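Long-range contacts in ABC-type transport auxiliary lipoprotein component domain-containing protein (Xanthomonas campestris pv. campestris, PDB 2IQI), which is of unknown function but probably acts as the auxiliary lipoprotein component of an ABC-type transport system: residues P26-Q31 / G85-V90; L32-P37 / S76-F81; K36-R41 / A104-R109; F144-P149 / T167-E172. All blocks are in the same frame, centred on the assembly; numbering follows the deposited sequence.

Overall arrangement
All four contacts bear on one mixed sheet, and their chemistry follows how far each is buried. Interaction 2 is the core: all five touching residues are buried and the surface is wholly apolar. Interaction 4, partly buried like 1 and 3, also sets a helix on a strand, but its valine and phenylalanine centre has a polar border. Interaction 3 rests on two backbone bonds and a serine-aspartate bond, interaction 1 on one backbone bond, a water link and apolar packing. Strand 31-34 ties three together: interaction 1 enters it, interaction 2 covers it, and interaction 3 leaves it. The two helices touch where Ser76, Val77 and Ala80 of interaction 2 pack on Thr170 of interaction 4.

Interaction 1: P26-Q31 / G85-V90; sequences PQVSWQ and GKIAAV
Val28 and Ile87 run alongside each other in the same direction, and the Trp30 side chain stands nearly perpendicular to Ile87. The evidence is in the atoms that meet: Val28 CG2 comes 4.0 Å from Ile87 CB, while Trp30 CZ3 approaches Ile87 CD1 to 3.9 Å. Ile87 reaches the indole because CG1 stands opposite the backbone N (chi1 180°) and the chain runs on extended to CD1. Val28 CG2 also covers one face of the Trp30 ring, off centre toward its rim, so the three side chains form one small apolar group.

Beside this group the two backbones are joined directly. Val28 N donates to Lys86 O over 2.9 Å, in a nearly straight bond (169° at the hydrogen). Gln27 reaches past it, with NE2 2.8 Å from Gly85 O, but the strongly bent approach (125°) makes this bond weak. Farther on, one water links the chains by donating to Trp30 O and accepting from Ala88 N, and Gln31 CG lies against Ala89 CB at 3.4 Å. The water thus bridges the interval between the Val28-Lys86 bond and the place where backbone pairing resumes, between Ala89 and Leu32.

Gly85, with positive phi, is where the chain leaves helical geometry before turning toward strand 89-91. Helix 155-185 packs beside the contact, where Gln182 OE1 takes the hydrogen bond of Trp30 NE1 and Leu178 touches Lys86. Ile87 continues inward onto Leu32 of strand 31-34 and Phe81 of helix 69-82.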
loop_
_atom_site.group_PDB
_atom_site.type_symbol
_atom_site.label_atom_id
_atom_site.label_comp_id
_atom_site.label_asym_id
_atom_site.label_seq_id
_atom_site.Cartn_x
_atom_site.Cartn_y
_atom_site.Cartn_z
ATOM N N PRO A 26 2.238 -3.034 -19.318
ATOM C CA PRO A 26 3.169 -2.531 -20.316
ATOM C C PRO A 26 4.577 -2.491 -19.738
ATOM O O PRO A 26 4.766 -2.179 -18.531
ATOM C CB PRO A 26 2.686 -1.098 -20.568
ATOM C CG PRO A 26 1.932 -0.744 -19.363
ATOM C CD PRO A 26 1.261 -2.013 -18.933
ATOM N N GLN A 27 5.541 -2.858 -20.591
ATOM C CA GLN A 27 6.952 -2.577 -20.374
ATOM C C GLN A 27 7.188 -1.142 -20.790
ATOM O O GLN A 27 6.951 -0.803 -21.938
ATOM C CB GLN A 27 7.808 -3.509 -21.202
ATOM C CG GLN A 27 9.264 -3.446 -20.803
ATOM C CD GLN A 27 9.970 -4.781 -20.961
ATOM O OE1 GLN A 27 9.810 -5.476 -21.982
ATOM N NE2 GLN A 27 10.756 -5.154 -19.945
ATOM N N VAL A 28 7.613 -0.291 -19.861
ATOM C CA VAL A 28 7.702 1.136 -20.142
ATOM C C VAL A 28 9.152 1.612 -20.226
ATOM O O VAL A 28 10.081 0.822 -20.067
ATOM C CB VAL A 28 6.925 2.014 -19.121
ATOM C CG1 VAL A 28 5.453 1.578 -19.014
ATOM C CG2 VAL A 28 7.618 2.014 -17.784
ATOM N N SER A 29 9.346 2.903 -20.483
ATOM C CA SER A 29 10.691 3.479 -20.450
ATOM C C SER A 29 10.733 4.900 -19.839
ATOM O O SER A 29 11.795 5.541 -19.842
ATOM C CB SER A 29 11.289 3.498 -21.844
ATOM O OG SER A 29 10.744 4.599 -22.534
ATOM N N TRP A 30 9.586 5.391 -19.338
ATOM C CA TRP A 30 9.597 6.577 -18.483
ATOM C C TRP A 30 10.129 6.190 -17.076
ATOM O O TRP A 30 10.466 5.002 -16.810
ATOM C CB TRP A 30 8.238 7.288 -18.452
ATOM C CG TRP A 30 7.081 6.355 -18.352
ATOM C CD1 TRP A 30 6.394 5.810 -19.375
ATOM C CD2 TRP A 30 6.489 5.842 -17.153
ATOM N NE1 TRP A 30 5.400 4.996 -18.903
ATOM C CE2 TRP A 30 5.443 4.989 -17.539
ATOM C CE3 TRP A 30 6.748 6.016 -15.783
ATOM C CZ2 TRP A 30 4.628 4.316 -16.605
ATOM C CZ3 TRP A 30 5.937 5.336 -14.848
ATOM C CH2 TRP A 30 4.888 4.507 -15.270
ATOM N N GLN A 31 10.251 7.189 -16.198
ATOM C CA GLN A 31 10.971 7.009 -14.963
ATOM C C GLN A 31 10.084 7.439 -13.852
ATOM O O GLN A 31 9.381 8.454 -13.995
ATOM C CB GLN A 31 12.246 7.822 -14.956
ATOM C CG GLN A 31 13.253 7.346 -15.995
ATOM C CD GLN A 31 14.686 7.809 -15.716
ATOM O OE1 GLN A 31 15.647 7.197 -16.225
ATOM N NE2 GLN A 31 14.842 8.874 -14.889
ATOM N N GLY A 85 10.126 -6.198 -13.681
ATOM C CA GLY A 85 10.709 -6.284 -15.011
ATOM C C GLY A 85 10.077 -5.292 -15.974
ATOM O O GLY A 85 10.502 -5.179 -17.108
ATOM N N LYS A 86 9.091 -4.524 -15.528
ATOM C CA LYS A 86 8.351 -3.640 -16.425
ATOM C C LYS A 86 8.893 -2.216 -16.503
ATOM O O LYS A 86 8.581 -1.487 -17.442
ATOM C CB LYS A 86 6.862 -3.651 -16.070
ATOM C CG LYS A 86 6.233 -5.060 -16.043
ATOM C CD LYS A 86 6.135 -5.663 -17.429
ATOM C CE LYS A 86 5.802 -7.133 -17.336
ATOM N NZ LYS A 86 5.258 -7.652 -18.616
ATOM N N ILE A 87 9.727 -1.841 -15.537
ATOM C CA ILE A 87 10.210 -0.458 -15.416
ATOM C C ILE A 87 11.635 -0.406 -14.860
ATOM O O ILE A 87 11.895 -0.843 -13.752
ATOM C CB ILE A 87 9.273 0.413 -14.532
ATOM C CG1 ILE A 87 9.797 1.831 -14.421
ATOM C CG2 ILE A 87 9.107 -0.184 -13.139
ATOM C CD1 ILE A 87 8.778 2.797 -13.926
ATOM N N ALA A 88 12.546 0.152 -15.647
ATOM C CA ALA A 88 13.945 0.126 -15.304
ATOM C C ALA A 88 14.272 1.216 -14.311
ATOM O O ALA A 88 15.275 1.105 -13.620
ATOM C CB ALA A 88 14.829 0.243 -16.564
ATOM N N ALA A 89 13.448 2.255 -14.215
ATOM C CA ALA A 89 13.799 3.371 -13.333
ATOM C C ALA A 89 12.742 3.741 -12.291
ATOM O O ALA A 89 11.795 4.462 -12.581
ATOM C CB ALA A 89 14.229 4.614 -14.158
ATOM N N VAL A 90 12.921 3.249 -11.071
ATOM C CA VAL A 90 12.055 3.599 -9.967
ATOM C C VAL A 90 12.946 4.049 -8.871
ATOM O O VAL A 90 13.936 3.401 -8.617
ATOM C CB VAL A 90 11.332 2.399 -9.367
ATOM C CG1 VAL A 90 9.991 2.858 -8.782
ATOM C CG2 VAL A 90 11.162 1.300 -10.381
HETATM O O HOH W 1 12.376 2.369 -17.157
#

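Interaction 2: L32-P37 / S76-F81; sequences LLVAKP and SVVRAF
Leu32 and Phe81 meet at the tight end of a helix-on-sheet contact in which helix 69-82 covers strand 31-34. The helix leads into strand 89-91, which pairs parallel with strand 31-34. Its own course is nearly antiparallel to the strand it covers: the short axes make 156° and approach to 9.8 Å.

The tight part is apolar throughout. Val34 sits in the middle, and Val78 CG2 lies against its whole isopropyl group, 3.7 Å from both Val34 CB and Val34 CG2. Beyond this shared partner the two methyls part. CG1, standing opposite the backbone N (chi1 176°), also touches Val77 CG1 at 4.0 Å, whereas CG2 also meets Phe81 CD2 at a looser 4.2 Å. Leu103 of strand 101-110 touches Leu32, Val77 and Phe81 and so extends the same core across the sheet.

The solvent side differs in kind. Arg79 lies exposed on the helix and pairs with Asp75 on the same helix. Where the strand has ended, Lys36 is exposed as well, although its side chain touches Glu74.

Back at the tight end, the Leu32 side chain stands nearly perpendicular to that of Phe81, which brings a methyl onto the ring. Leu32 CD2 makes a CH-pi contact over one face, 3.6 Å from the Phe81 ring centroid and 15° off the ring normal.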
loop_
_atom_site.group_PDB
_atom_site.type_symbol
_atom_site.label_atom_id
_atom_site.label_comp_id
_atom_site.label_asym_id
_atom_site.label_seq_id
_atom_site.Cartn_x
_atom_site.Cartn_y
_atom_site.Cartn_z
ATOM N N LEU A 32 10.117 6.664 -12.752
ATOM C CA LEU A 32 9.158 6.806 -11.686
ATOM C C LEU A 32 9.786 7.172 -10.363
ATOM O O LEU A 32 10.711 6.509 -9.864
ATOM C CB LEU A 32 8.295 5.540 -11.542
ATOM C CG LEU A 32 7.123 5.531 -10.530
ATOM C CD1 LEU A 32 6.068 6.598 -10.819
ATOM C CD2 LEU A 32 6.470 4.170 -10.457
ATOM N N LEU A 33 9.261 8.237 -9.787
ATOM C CA LEU A 33 9.628 8.600 -8.444
ATOM C C LEU A 33 8.466 8.202 -7.520
ATOM O O LEU A 33 7.340 8.690 -7.713
ATOM C CB LEU A 33 9.946 10.107 -8.323
ATOM C CG LEU A 33 9.945 10.566 -6.852
ATOM C CD1 LEU A 33 11.161 10.021 -6.164
ATOM C CD2 LEU A 33 9.832 12.081 -6.642
ATOM N N VAL A 34 8.730 7.333 -6.536
ATOM C CA VAL A 34 7.726 6.971 -5.567
ATOM C C VAL A 34 7.909 7.882 -4.354
ATOM O O VAL A 34 8.901 7.779 -3.647
ATOM C CB VAL A 34 7.836 5.467 -5.168
ATOM C CG1 VAL A 34 6.828 5.106 -4.071
ATOM C CG2 VAL A 34 7.663 4.573 -6.369
ATOM N N ALA A 35 6.956 8.766 -4.101
ATOM C CA ALA A 35 7.003 9.618 -2.916
ATOM C C ALA A 35 6.841 8.866 -1.565
ATOM O O ALA A 35 6.442 7.686 -1.528
ATOM C CB ALA A 35 5.970 10.721 -3.039
ATOM N N LYS A 36 7.158 9.546 -0.461
ATOM C CA LYS A 36 6.787 9.046 0.859
ATOM C C LYS A 36 5.275 9.113 0.946
ATOM O O LYS A 36 4.700 10.158 0.673
ATOM C CB LYS A 36 7.398 9.881 2.006
ATOM C CG LYS A 36 8.792 9.441 2.416
ATOM C CD LYS A 36 9.105 9.713 3.915
ATOM C CE LYS A 36 10.666 9.540 4.239
ATOM N NZ LYS A 36 11.277 10.609 5.207
ATOM N N PRO A 37 4.621 7.994 1.318
ATOM C CA PRO A 37 3.182 8.020 1.606
ATOM C C PRO A 37 2.903 8.958 2.745
ATOM O O PRO A 37 3.749 9.131 3.634
ATOM C CB PRO A 37 2.889 6.592 2.031
ATOM C CG PRO A 37 3.970 5.788 1.348
ATOM C CD PRO A 37 5.177 6.641 1.475
ATOM N N SER A 76 6.932 -1.824 -0.199
ATOM C CA SER A 76 6.295 -2.850 -1.007
ATOM C C SER A 76 6.194 -2.384 -2.408
ATOM O O SER A 76 6.429 -3.156 -3.350
ATOM C CB SER A 76 4.884 -3.144 -0.515
ATOM O OG SER A 76 4.999 -3.791 0.722
ATOM N N VAL A 77 5.813 -1.113 -2.519
ATOM C CA VAL A 77 5.490 -0.497 -3.784
ATOM C C VAL A 77 6.741 -0.442 -4.664
ATOM O O VAL A 77 6.734 -0.945 -5.807
ATOM C CB VAL A 77 4.826 0.888 -3.592
ATOM C CG1 VAL A 77 4.854 1.671 -4.880
ATOM C CG2 VAL A 77 3.395 0.708 -3.147
ATOM N N VAL A 78 7.813 0.129 -4.104
ATOM C CA VAL A 78 9.082 0.273 -4.789
ATOM C C VAL A 78 9.690 -1.092 -5.095
ATOM O O VAL A 78 10.129 -1.331 -6.208
ATOM C CB VAL A 78 10.058 1.084 -3.953
ATOM C CG1 VAL A 78 11.462 0.874 -4.464
ATOM C CG2 VAL A 78 9.701 2.529 -4.004
ATOM N N ARG A 79 9.701 -1.998 -4.124
ATOM C CA ARG A 79 10.172 -3.342 -4.420
ATOM C C ARG A 79 9.353 -4.002 -5.491
ATOM O O ARG A 79 9.929 -4.640 -6.355
ATOM C CB ARG A 79 10.263 -4.209 -3.179
ATOM C CG ARG A 79 11.212 -3.549 -2.207
ATOM C CD ARG A 79 11.640 -4.330 -1.006
ATOM N NE ARG A 79 12.482 -3.395 -0.265
ATOM C CZ ARG A 79 12.614 -3.360 1.056
ATOM N NH1 ARG A 79 11.955 -4.239 1.797
ATOM N NH2 ARG A 79 13.393 -2.435 1.617
ATOM N N ALA A 80 8.025 -3.843 -5.485
ATOM C CA ALA A 80 7.227 -4.491 -6.551
ATOM C C ALA A 80 7.459 -3.887 -7.969
ATOM O O ALA A 80 7.464 -4.616 -8.963
ATOM C CB ALA A 80 5.785 -4.553 -6.192
ATOM N N PHE A 81 7.706 -2.577 -8.056
ATOM C CA PHE A 81 8.201 -1.989 -9.308
ATOM C C PHE A 81 9.544 -2.578 -9.713
ATOM O O PHE A 81 9.736 -2.920 -10.871
ATOM C CB PHE A 81 8.277 -0.450 -9.249
ATOM C CG PHE A 81 6.924 0.234 -9.313
ATOM C CD1 PHE A 81 6.105 0.085 -10.430
ATOM C CD2 PHE A 81 6.475 1.019 -8.260
ATOM C CE1 PHE A 81 4.877 0.696 -10.490
ATOM C CE2 PHE A 81 5.235 1.638 -8.316
ATOM C CZ PHE A 81 4.438 1.488 -9.415
#

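Interaction 3: K36-R41 / A104-R109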
loop_
_atom_site.group_PDB
_atom_site.type_symbol
_atom_site.label_atom_id
_atom_site.label_comp_id
_atom_site.label_asym_id
_atom_site.label_seq_id
_atom_site.Cartn_x
_atom_site.Cartn_y
_atom_site.Cartn_z
ATOM N N LYS A 36 7.158 9.546 -0.461
ATOM C CA LYS A 36 6.787 9.046 0.859
ATOM C C LYS A 36 5.275 9.113 0.946
ATOM O O LYS A 36 4.700 10.158 0.673
ATOM C CB LYS A 36 7.398 9.881 2.006
ATOM C CG LYS A 36 8.792 9.441 2.416
ATOM C CD LYS A 36 9.105 9.713 3.915
ATOM C CE LYS A 36 10.666 9.540 4.239
ATOM N NZ LYS A 36 11.277 10.609 5.207
ATOM N N PRO A 37 4.621 7.994 1.318
ATOM C CA PRO A 37 3.182 8.020 1.606
ATOM C C PRO A 37 2.903 8.958 2.745
ATOM O O PRO A 37 3.749 9.131 3.634
ATOM C CB PRO A 37 2.889 6.592 2.031
ATOM C CG PRO A 37 3.970 5.788 1.348
ATOM C CD PRO A 37 5.177 6.641 1.475
ATOM N N SER A 38 1.748 9.590 2.714
ATOM C CA SER A 38 1.385 10.500 3.783
ATOM C C SER A 38 0.230 9.876 4.563
ATOM O O SER A 38 -0.487 9.012 4.005
ATOM C CB SER A 38 1.067 11.902 3.247
ATOM O OG SER A 38 -0.004 11.870 2.338
ATOM N N ALA A 39 0.072 10.283 5.835
ATOM C CA ALA A 39 -0.886 9.660 6.745
ATOM C C ALA A 39 -0.942 10.319 8.111
ATOM O O ALA A 39 0.030 10.879 8.568
ATOM C CB ALA A 39 -0.550 8.176 6.920
ATOM N N ALA A 40 -2.075 10.194 8.795
ATOM C CA ALA A 40 -2.151 10.585 10.201
ATOM C C ALA A 40 -1.152 9.800 11.053
ATOM O O ALA A 40 -0.854 8.620 10.761
ATOM C CB ALA A 40 -3.520 10.398 10.708
ATOM N N ARG A 41 -0.633 10.459 12.097
ATOM C CA ARG A 41 0.356 9.862 13.010
ATOM C C ARG A 41 -0.016 8.486 13.548
ATOM O O ARG A 41 0.846 7.653 13.779
ATOM C CB ARG A 41 0.673 10.804 14.167
ATOM C CG ARG A 41 2.061 11.379 14.062
ATOM C CD ARG A 41 2.231 12.587 14.963
ATOM N NE ARG A 41 3.284 13.442 14.406
ATOM C CZ ARG A 41 3.994 14.341 15.090
ATOM N NH1 ARG A 41 3.777 14.524 16.392
ATOM N NH2 ARG A 41 4.930 15.053 14.461
ATOM N N ALA A 104 2.307 9.490 -5.810
ATOM C CA ALA A 104 2.026 9.936 -4.446
ATOM C C ALA A 104 0.822 9.213 -3.787
ATOM O O ALA A 104 -0.308 9.260 -4.285
ATOM C CB ALA A 104 1.822 11.441 -4.426
ATOM N N ILE A 105 1.073 8.580 -2.647
ATOM C CA ILE A 105 0.064 7.815 -1.942
ATOM C C ILE A 105 -0.338 8.487 -0.636
ATOM O O ILE A 105 0.490 8.863 0.145
ATOM C CB ILE A 105 0.561 6.387 -1.669
ATOM C CG1 ILE A 105 0.911 5.679 -2.971
ATOM C CG2 ILE A 105 -0.516 5.559 -1.031
ATOM C CD1 ILE A 105 1.777 4.443 -2.754
ATOM N N ASP A 106 -1.629 8.661 -0.416
ATOM C CA ASP A 106 -2.125 9.108 0.878
ATOM C C ASP A 106 -2.849 7.902 1.471
ATOM O O ASP A 106 -3.735 7.339 0.811
ATOM C CB ASP A 106 -3.063 10.279 0.703
ATOM C CG ASP A 106 -3.458 10.917 2.013
ATOM O OD1 ASP A 106 -2.545 11.259 2.826
ATOM O OD2 ASP A 106 -4.698 11.103 2.223
ATOM N N VAL A 107 -2.427 7.478 2.670
ATOM C CA VAL A 107 -2.996 6.307 3.360
ATOM C C VAL A 107 -4.115 6.734 4.324
ATOM O O VAL A 107 -3.893 7.604 5.184
ATOM C CB VAL A 107 -1.933 5.545 4.132
ATOM C CG1 VAL A 107 -2.557 4.406 4.905
ATOM C CG2 VAL A 107 -0.877 5.016 3.176
ATOM N N ARG A 108 -5.308 6.151 4.153
ATOM C CA ARG A 108 -6.509 6.604 4.872
ATOM C C ARG A 108 -6.842 5.693 6.039
ATOM O O ARG A 108 -7.185 6.157 7.121
ATOM C CB ARG A 108 -7.700 6.683 3.935
ATOM C CG ARG A 108 -7.518 7.645 2.768
ATOM C CD ARG A 108 -8.714 7.507 1.874
ATOM N NE ARG A 108 -8.807 8.503 0.819
ATOM C CZ ARG A 108 -9.808 8.554 -0.077
ATOM N NH1 ARG A 108 -10.790 7.645 -0.032
ATOM N NH2 ARG A 108 -9.854 9.527 -1.011
ATOM N N ARG A 109 -6.741 4.389 5.798
ATOM C CA ARG A 109 -6.969 3.385 6.814
ATOM C C ARG A 109 -5.912 2.316 6.700
ATOM O O ARG A 109 -5.572 1.879 5.586
ATOM C CB ARG A 109 -8.388 2.818 6.704
ATOM C CG ARG A 109 -9.444 3.856 7.188
ATOM C CD ARG A 109 -10.744 3.239 7.420
ATOM N NE ARG A 109 -11.213 2.572 6.213
ATOM C CZ ARG A 109 -11.784 1.370 6.207
ATOM N NH1 ARG A 109 -11.944 0.694 7.351
ATOM N NH2 ARG A 109 -12.183 0.831 5.073
#
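Ser38 and Asp106 are paired by a single backbone bridge, reinforced by a bond between their side chains. Ser38 N donates to Ile105 O over 3.0 Å, and Val107 N donates to Ser38 O over 2.8 Å at 174°. One residue bonded to both flanks of its partner is the pattern of a parallel bridge. After an interruption and a one-residue shift in register, it resumes for one residue the pairing of strand 31-34 with strand 101-110.

The Asp106 side chain can be followed outward. Its CB starts away from the neighbouring chain, yet is already 3.8 Å from Ser38 OG. CG, placed opposite the backbone N (chi1 -172°), swings back beside the carbonyl carbon and closes to 3.6 Å from the same OG. At the tip, OD1 accepts the Ser38 OG hydroxyl at 2.7 Å, on the anti side of the carboxylate and 20° out of its plane.

Apolar contacts flank the bridge. Pro37 CB lies 4.2 Å from Val107 CG2, and Ala39 CB lies 4.1 Å from Val107 CB. From helix 69-82, Thr70 touches Ala39, Glu74 touches Pro37, and Leu73 touches Ile105. A classic beta bulge farther along the strand turns Arg108 and Arg109 to Glu125, and both form salt bridges with it.

Chemically, Ser38 is gripped through three polar atoms, N, O and OG. The hydroxyl probably stabilises negative charge on Asp106 OD1, while Ser38 O, an acceptor 3.3 Å from that OD1, opposes it, so the ionisation of the carboxylate is left open.

Interaction 4: F144-P149 / T167-E172; sequences FTVARP and TQVTTE
The Phe144 ring meets Glu172 at its edge: Glu172 OE1 lies near the ring plane, 3.5 Å from Phe144 CD1, with ring and carboxylate planes turned 43° apart. Val169 CG2 approaches the ring obliquely, touching Phe144 CB at 3.7 Å, and Trp176 adds an edge-to-face partner from farther along the helix. The other flat pair is the Arg148 guanidinium and the Gln168 amide. Arg148 NH1 donates to Gln168 OE1 at 3.0 Å, in the carbonyl plane but somewhat tilted from the guanidinium plane; the bond is bent to 143° at the hydrogen.

These groups belong to a beta-alpha unit in which strand 137-149 leads into helix 155-185 and the helix folds back over the sheet. The short axes are 8.5 Å apart and close to antiparallel. Phe144, Val146 and Arg148 all point to the helix, as expected for every second residue of a strand, and meet Gln168, Val169 and Glu172, which lie along one helix face.

Val146 sits in the centre. Its CG2 packs 4.0 Å from Val169 CB, and both of its methyls rest against the Gln168 amide. Arg148 curls back to that amide because its chain bends at chi2 and chi3. From the neighbouring strand 121-132, Leu126 touches both Phe144 and Val169.

A polar chain runs along the border. Gln168 NE2 donates to Glu172 OE2 one helical turn on, at 3.1 Å; together with the Arg148 bond to OE1, this would hold the amide's rotation. Glu172 OE1 in turn takes a hydrogen bond at 2.7 Å from a water that itself accepts from Thr145 N.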
loop_
_atom_site.group_PDB
_atom_site.type_symbol
_atom_site.label_atom_id
_atom_site.label_comp_id
_atom_site.label_asym_id
_atom_site.label_seq_id
_atom_site.Cartn_x
_atom_site.Cartn_y
_atom_site.Cartn_z
ATOM N N PHE A 144 -8.023 3.018 -3.626
ATOM C CA PHE A 144 -7.919 1.559 -3.557
ATOM C C PHE A 144 -8.304 1.159 -2.151
ATOM O O PHE A 144 -7.737 1.710 -1.224
ATOM C CB PHE A 144 -6.472 1.103 -3.816
ATOM C CG PHE A 144 -5.993 1.346 -5.222
ATOM C CD1 PHE A 144 -6.145 0.376 -6.199
ATOM C CD2 PHE A 144 -5.388 2.563 -5.567
ATOM C CE1 PHE A 144 -5.693 0.614 -7.492
ATOM C CE2 PHE A 144 -4.931 2.803 -6.846
ATOM C CZ PHE A 144 -5.079 1.815 -7.825
ATOM N N THR A 145 -9.233 0.215 -1.995
ATOM C CA THR A 145 -9.601 -0.330 -0.687
ATOM C C THR A 145 -9.450 -1.841 -0.729
ATOM O O THR A 145 -10.060 -2.491 -1.557
ATOM C CB THR A 145 -11.119 -0.065 -0.290
ATOM O OG1 THR A 145 -11.508 1.262 -0.637
ATOM C CG2 THR A 145 -11.338 -0.251 1.184
ATOM N N VAL A 146 -8.706 -2.410 0.195
ATOM C CA VAL A 146 -8.648 -3.837 0.271
ATOM C C VAL A 146 -8.949 -4.277 1.697
ATOM O O VAL A 146 -8.426 -3.687 2.649
ATOM C CB VAL A 146 -7.282 -4.327 -0.162
ATOM C CG1 VAL A 146 -7.112 -5.803 0.148
ATOM C CG2 VAL A 146 -7.101 -4.095 -1.640
ATOM N N ALA A 147 -9.814 -5.288 1.849
ATOM C CA ALA A 147 -10.084 -5.902 3.169
ATOM C C ALA A 147 -9.967 -7.422 3.100
ATOM O O ALA A 147 -10.606 -8.086 2.266
ATOM C CB ALA A 147 -11.456 -5.478 3.714
ATOM N N ARG A 148 -9.126 -8.000 3.943
ATOM C CA ARG A 148 -8.971 -9.458 3.874
ATOM C C ARG A 148 -9.278 -10.063 5.222
ATOM O O ARG A 148 -8.647 -9.701 6.213
ATOM C CB ARG A 148 -7.573 -9.848 3.384
ATOM C CG ARG A 148 -7.236 -9.367 1.948
ATOM C CD ARG A 148 -7.938 -10.150 0.837
ATOM N NE ARG A 148 -7.452 -11.533 0.810
ATOM C CZ ARG A 148 -6.485 -11.980 0.005
ATOM N NH1 ARG A 148 -5.925 -11.155 -0.876
ATOM N NH2 ARG A 148 -6.085 -13.255 0.065
ATOM N N PRO A 149 -10.250 -10.995 5.275
ATOM C CA PRO A 149 -10.671 -11.538 6.582
ATOM C C PRO A 149 -9.512 -12.307 7.171
ATOM O O PRO A 149 -8.769 -12.979 6.444
ATOM C CB PRO A 149 -11.801 -12.499 6.227
ATOM C CG PRO A 149 -11.457 -12.946 4.809
ATOM C CD PRO A 149 -10.943 -11.663 4.157
ATOM N N THR A 167 -0.206 -7.254 -0.072
ATOM C CA THR A 167 0.204 -7.831 -1.346
ATOM C C THR A 167 -0.818 -7.430 -2.410
ATOM O O THR A 167 -0.437 -6.927 -3.478
ATOM C CB THR A 167 0.389 -9.353 -1.257
ATOM O OG1 THR A 167 1.439 -9.638 -0.334
ATOM C CG2 THR A 167 0.747 -9.978 -2.619
ATOM N N GLN A 168 -2.105 -7.583 -2.094
ATOM C CA GLN A 168 -3.167 -7.223 -3.042
ATOM C C GLN A 168 -3.218 -5.722 -3.410
ATOM O O GLN A 168 -3.321 -5.417 -4.595
ATOM C CB GLN A 168 -4.528 -7.756 -2.601
ATOM C CG GLN A 168 -5.649 -7.350 -3.504
ATOM C CD GLN A 168 -7.038 -7.791 -3.017
ATOM O OE1 GLN A 168 -7.176 -8.744 -2.258
ATOM N NE2 GLN A 168 -8.072 -7.101 -3.488
ATOM N N VAL A 169 -3.117 -4.796 -2.443
ATOM C CA VAL A 169 -3.173 -3.357 -2.786
ATOM C C VAL A 169 -1.961 -2.935 -3.602
ATOM O O VAL A 169 -2.116 -2.161 -4.543
ATOM C CB VAL A 169 -3.478 -2.371 -1.561
ATOM C CG1 VAL A 169 -2.257 -2.041 -0.719
ATOM C CG2 VAL A 169 -4.124 -1.088 -2.044
ATOM N N THR A 170 -0.773 -3.455 -3.256
ATOM C CA THR A 170 0.464 -3.127 -3.957
ATOM C C THR A 170 0.326 -3.612 -5.403
ATOM O O THR A 170 0.749 -2.931 -6.324
ATOM C CB THR A 170 1.701 -3.805 -3.295
ATOM O OG1 THR A 170 1.823 -3.372 -1.941
ATOM C CG2 THR A 170 2.990 -3.494 -4.015
ATOM N N THR A 171 -0.279 -4.786 -5.600
ATOM C CA THR A 171 -0.444 -5.344 -6.953
ATOM C C THR A 171 -1.363 -4.425 -7.776
ATOM O O THR A 171 -1.183 -4.233 -8.998
ATOM C CB THR A 171 -1.013 -6.782 -6.909
ATOM O OG1 THR A 171 -0.093 -7.634 -6.228
ATOM C CG2 THR A 171 -1.177 -7.311 -8.255
ATOM N N GLU A 172 -2.363 -3.866 -7.113
ATOM C CA GLU A 172 -3.296 -3.014 -7.811
ATOM C C GLU A 172 -2.626 -1.671 -8.114
ATOM O O GLU A 172 -2.941 -1.032 -9.108
ATOM C CB GLU A 172 -4.599 -2.857 -7.007
ATOM C CG GLU A 172 -5.524 -4.084 -7.038
ATOM C CD GLU A 172 -6.773 -3.990 -6.075
ATOM O OE1 GLU A 172 -7.268 -2.862 -5.719
ATOM O OE2 GLU A 172 -7.277 -5.092 -5.692
HETATM O O HOH W 2 -9.300 -1.359 -4.715
#